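Local atomic coordinates of Lmo0812 protein (PDB entry 4YF1), a protein that probably acts as a pyrophosphohydrolase of the HD-domain superfamily, perhaps removing the 3'-diphosphate from the alarmone ppGpp. Residues L111-L125 and Y153-L165. Sequence-based numbering, arbitrary orientation.
Sequences LEEKALIVADKLDNL and YNQGIKNNMEYGL
Leu111 and Lys114 meet the 161-165 end of segment 153-165 where helix 111-125, part of an all-helical HD domain, runs roughly antiparallel (141°) to the helix of that segment, an example of a lysine tying a helix to a neighbouring turn. Leu111 CD1 touches Leu165 CD1 at 3.9 Å, the two side chains crossing at about a right angle. Lys114 slides past Leu165 in the opposite sense, then bends at its last torsion (chi4 -93°) to bring the ammonium among backbone carbonyls. Lys114 NZ donates to Tyr163 O (2.8 Å) on a lone pair in the carbonyl plane. Lys114 NZ also donates to Met161 O (2.9 Å), from above the carbonyl plane of Met161 and not on a lone pair. Val106 O and Arg107 O are hydrogen-bonded to it as well, so four peptide oxygens share the three N-H groups of this buried lysine. One turn on, Ile117 CG2 packs against Ile157 CD1 (4.1 Å). Val118 CG2 meets CB of selenomethionine Met161 at 3.7 Å, and both valine methyls lie near SE. Asp120, probably the aspartate of an H...HD...D motif, is hydrogen-bonded to His35 and His87. A salt bridge joins Lys121 NZ to Asp120 OD2 (3.0 Å), approached nearly along the carboxylate C-O bond.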
# COMPACT_ATOMS: atom_id res chain seq x y z
N LEU A 111 6.83 19.20 -0.23
CA LEU A 111 5.51 18.96 -0.85
C LEU A 111 4.94 17.56 -0.57
O LEU A 111 3.73 17.43 -0.20
CB LEU A 111 5.50 19.24 -2.36
CG LEU A 111 4.18 18.97 -3.12
CD1 LEU A 111 3.03 19.77 -2.55
CD2 LEU A 111 4.34 19.26 -4.63
N GLU A 112 5.79 16.54 -0.68
CA GLU A 112 5.36 15.15 -0.41
C GLU A 112 4.89 14.97 1.04
O GLU A 112 3.80 14.39 1.30
CB GLU A 112 6.47 14.16 -0.71
CG GLU A 112 6.84 14.18 -2.19
CD GLU A 112 7.93 13.21 -2.55
OE1 GLU A 112 8.68 12.76 -1.65
OE2 GLU A 112 8.08 12.92 -3.77
N GLU A 113 5.69 15.49 1.97
CA GLU A 113 5.35 15.40 3.41
C GLU A 113 4.05 16.10 3.71
O GLU A 113 3.26 15.59 4.51
CB GLU A 113 6.50 15.95 4.25
CG GLU A 113 7.78 15.13 4.03
CD GLU A 113 9.05 15.77 4.58
OE1 GLU A 113 9.20 17.01 4.51
OE2 GLU A 113 9.91 14.98 5.03
N LYS A 114 3.84 17.27 3.12
CA LYS A 114 2.57 18.02 3.30
C LYS A 114 1.41 17.23 2.72
O LYS A 114 0.37 17.08 3.34
CB LYS A 114 2.64 19.37 2.60
CG LYS A 114 3.62 20.34 3.24
CD LYS A 114 3.84 21.54 2.35
CE LYS A 114 4.58 22.68 3.05
NZ LYS A 114 3.60 23.62 3.66
N ALA A 115 1.63 16.63 1.56
CA ALA A 115 0.54 15.90 0.90
C ALA A 115 0.08 14.68 1.70
O ALA A 115 -1.11 14.36 1.71
CB ALA A 115 0.96 15.49 -0.51
N LEU A 116 1.02 14.00 2.36
CA LEU A 116 0.69 12.83 3.15
C LEU A 116 -0.25 13.19 4.30
O LEU A 116 -1.23 12.45 4.60
CB LEU A 116 1.95 12.23 3.72
CG LEU A 116 2.73 11.49 2.63
CD1 LEU A 116 4.18 11.36 3.11
CD2 LEU A 116 2.10 10.13 2.37
N ILE A 117 0.05 14.31 4.92
CA ILE A 117 -0.78 14.79 6.05
C ILE A 117 -2.14 15.24 5.55
O ILE A 117 -3.16 14.88 6.15
CB ILE A 117 -0.10 15.94 6.82
CG1 ILE A 117 1.16 15.43 7.52
CG2 ILE A 117 -1.08 16.54 7.85
CD1 ILE A 117 2.07 16.49 8.12
N VAL A 118 -2.19 16.09 4.52
CA VAL A 118 -3.49 16.60 4.06
C VAL A 118 -4.39 15.48 3.51
O VAL A 118 -5.58 15.44 3.83
CB VAL A 118 -3.34 17.76 3.09
CG1 VAL A 118 -4.67 18.26 2.62
CG2 VAL A 118 -2.52 18.90 3.67
N ALA A 119 -3.83 14.53 2.75
CA ALA A 119 -4.61 13.42 2.22
C ALA A 119 -5.24 12.59 3.34
O ALA A 119 -6.40 12.18 3.27
CB ALA A 119 -3.77 12.55 1.32
N ASP A 120 -4.45 12.33 4.38
CA ASP A 120 -4.92 11.60 5.54
C ASP A 120 -6.10 12.35 6.19
O ASP A 120 -7.13 11.76 6.50
CB ASP A 120 -3.79 11.46 6.55
CG ASP A 120 -4.24 10.81 7.87
OD1 ASP A 120 -4.77 9.68 7.84
OD2 ASP A 120 -4.03 11.42 8.93
N LYS A 121 -5.95 13.66 6.38
CA LYS A 121 -7.04 14.48 7.00
C LYS A 121 -8.26 14.61 6.14
O LYS A 121 -9.37 14.70 6.63
CB LYS A 121 -6.56 15.87 7.37
CG LYS A 121 -5.98 15.94 8.74
CD LYS A 121 -4.76 15.09 8.87
CE LYS A 121 -4.73 14.46 10.23
NZ LYS A 121 -3.36 13.91 10.43
N LEU A 122 -8.03 14.69 4.84
CA LEU A 122 -9.13 14.79 3.89
C LEU A 122 -10.03 13.58 3.93
O LEU A 122 -11.25 13.72 4.02
CB LEU A 122 -8.59 15.03 2.45
CG LEU A 122 -9.62 15.07 1.31
CD1 LEU A 122 -10.75 16.05 1.53
CD2 LEU A 122 -8.94 15.36 -0.04
N ASP A 123 -9.47 12.37 3.88
CA ASP A 123 -10.32 11.20 3.94
C ASP A 123 -11.07 11.15 5.29
O ASP A 123 -12.24 10.76 5.31
CB ASP A 123 -9.55 9.91 3.74
CG ASP A 123 -10.47 8.70 3.69
OD1 ASP A 123 -11.31 8.59 2.76
OD2 ASP A 123 -10.34 7.84 4.57
N ASN A 124 -10.39 11.50 6.38
CA ASN A 124 -11.04 11.54 7.73
C ASN A 124 -12.23 12.50 7.75
O ASN A 124 -13.31 12.11 8.18
CB ASN A 124 -10.04 11.97 8.82
CG ASN A 124 -8.98 10.91 9.13
OD1 ASN A 124 -9.08 9.75 8.70
ND2 ASN A 124 -7.97 11.31 9.91
N LEU A 125 -12.04 13.75 7.33
CA LEU A 125 -13.15 14.73 7.30
C LEU A 125 -14.26 14.36 6.32
O LEU A 125 -15.45 14.68 6.57
CB LEU A 125 -12.71 16.16 7.06
CG LEU A 125 -11.95 16.88 8.14
CD1 LEU A 125 -12.02 18.35 7.82
CD2 LEU A 125 -12.53 16.61 9.53
N TYR A 153 -7.45 22.06 15.48
CA TYR A 153 -6.56 21.14 14.74
C TYR A 153 -6.70 21.24 13.21
O TYR A 153 -5.71 21.49 12.49
CB TYR A 153 -6.81 19.71 15.23
CG TYR A 153 -6.05 18.64 14.51
CD1 TYR A 153 -4.72 18.83 14.17
CD2 TYR A 153 -6.62 17.39 14.23
CE1 TYR A 153 -4.00 17.84 13.53
CE2 TYR A 153 -5.89 16.38 13.59
CZ TYR A 153 -4.59 16.63 13.24
OH TYR A 153 -3.80 15.65 12.64
N ASN A 154 -7.93 21.08 12.73
CA ASN A 154 -8.22 21.12 11.30
C ASN A 154 -7.98 22.49 10.69
O ASN A 154 -7.38 22.61 9.58
CB ASN A 154 -9.63 20.57 11.06
CG ASN A 154 -9.70 19.07 11.29
OD1 ASN A 154 -10.17 18.57 12.35
ND2 ASN A 154 -9.18 18.34 10.36
N GLN A 155 -8.32 23.55 11.44
CA GLN A 155 -8.02 24.91 10.97
C GLN A 155 -6.50 25.09 10.92
O GLN A 155 -5.97 25.73 9.96
CB GLN A 155 -8.70 25.97 11.83
CG GLN A 155 -10.16 26.04 11.49
CD GLN A 155 -10.89 27.13 12.23
OE1 GLN A 155 -10.40 27.71 13.21
NE2 GLN A 155 -12.04 27.44 11.75
N GLY A 156 -5.79 24.50 11.89
CA GLY A 156 -4.32 24.57 11.88
C GLY A 156 -3.69 23.94 10.61
O GLY A 156 -2.76 24.52 10.02
N ILE A 157 -4.18 22.76 10.22
CA ILE A 157 -3.69 22.09 9.00
C ILE A 157 -4.05 22.98 7.81
O ILE A 157 -3.17 23.36 7.01
CB ILE A 157 -4.31 20.68 8.80
CG1 ILE A 157 -3.96 19.72 9.97
CG2 ILE A 157 -3.83 20.09 7.47
CD1 ILE A 157 -2.49 19.57 10.25
N LYS A 158 -5.33 23.36 7.72
CA LYS A 158 -5.78 24.20 6.62
C LYS A 158 -4.98 25.49 6.47
O LYS A 158 -4.56 25.85 5.35
CB LYS A 158 -7.29 24.46 6.69
CG LYS A 158 -7.76 25.59 5.79
CD LYS A 158 -9.21 25.90 6.07
CE LYS A 158 -9.54 27.34 5.75
NZ LYS A 158 -8.84 28.29 6.68
N ASN A 159 -4.71 26.17 7.58
CA ASN A 159 -3.98 27.45 7.52
C ASN A 159 -2.47 27.35 7.38
O ASN A 159 -1.83 28.37 7.20
CB ASN A 159 -4.35 28.31 8.73
CG ASN A 159 -5.79 28.75 8.68
OD1 ASN A 159 -6.34 28.88 7.59
ND2 ASN A 159 -6.42 28.93 9.83
N ASN A 160 -1.92 26.15 7.46
CA ASN A 160 -0.47 25.99 7.35
C ASN A 160 -0.02 25.13 6.17
O ASN A 160 1.14 25.25 5.73
CB ASN A 160 0.07 25.43 8.67
CG ASN A 160 0.14 26.49 9.76
OD1 ASN A 160 1.06 27.29 9.79
ND2 ASN A 160 -0.86 26.51 10.64
N MSE A 161 -0.94 24.36 5.59
CA MSE A 161 -0.57 23.42 4.50
C MSE A 161 0.03 24.08 3.27
O MSE A 161 0.86 23.46 2.59
CB MSE A 161 -1.74 22.52 4.12
CG MSE A 161 -2.88 23.34 3.51
SE MSE A 161 -4.45 22.22 3.18
CE MSE A 161 -5.52 23.65 2.39
N GLU A 162 -0.35 25.33 2.97
CA GLU A 162 0.23 26.04 1.78
C GLU A 162 1.54 26.80 2.02
O GLU A 162 2.20 27.23 1.05
CB GLU A 162 -0.80 27.00 1.18
CG GLU A 162 -2.04 26.28 0.68
CD GLU A 162 -2.98 27.17 -0.12
OE1 GLU A 162 -2.75 28.41 -0.19
OE2 GLU A 162 -3.93 26.63 -0.70
N TYR A 163 1.96 26.89 3.26
CA TYR A 163 3.14 27.66 3.62
C TYR A 163 4.39 27.18 2.86
O TYR A 163 4.74 26.01 2.90
CB TYR A 163 3.42 27.59 5.12
CG TYR A 163 4.52 28.56 5.55
CD1 TYR A 163 4.25 29.92 5.69
CD2 TYR A 163 5.82 28.12 5.80
CE1 TYR A 163 5.25 30.83 6.05
CE2 TYR A 163 6.83 29.01 6.17
CZ TYR A 163 6.53 30.37 6.30
OH TYR A 163 7.50 31.27 6.65
N GLY A 164 5.01 28.12 2.17
CA GLY A 164 6.24 27.85 1.42
C GLY A 164 6.06 27.18 0.08
O GLY A 164 7.05 26.91 -0.62
N LEU A 165 4.83 26.91 -0.32
CA LEU A 165 4.61 26.29 -1.61
C LEU A 165 4.33 27.34 -2.68
O LEU A 165 3.71 28.37 -2.41
CB LEU A 165 3.43 25.32 -1.54
CG LEU A 165 3.57 24.04 -0.72
CD1 LEU A 165 2.28 23.24 -0.88
CD2 LEU A 165 4.77 23.22 -1.16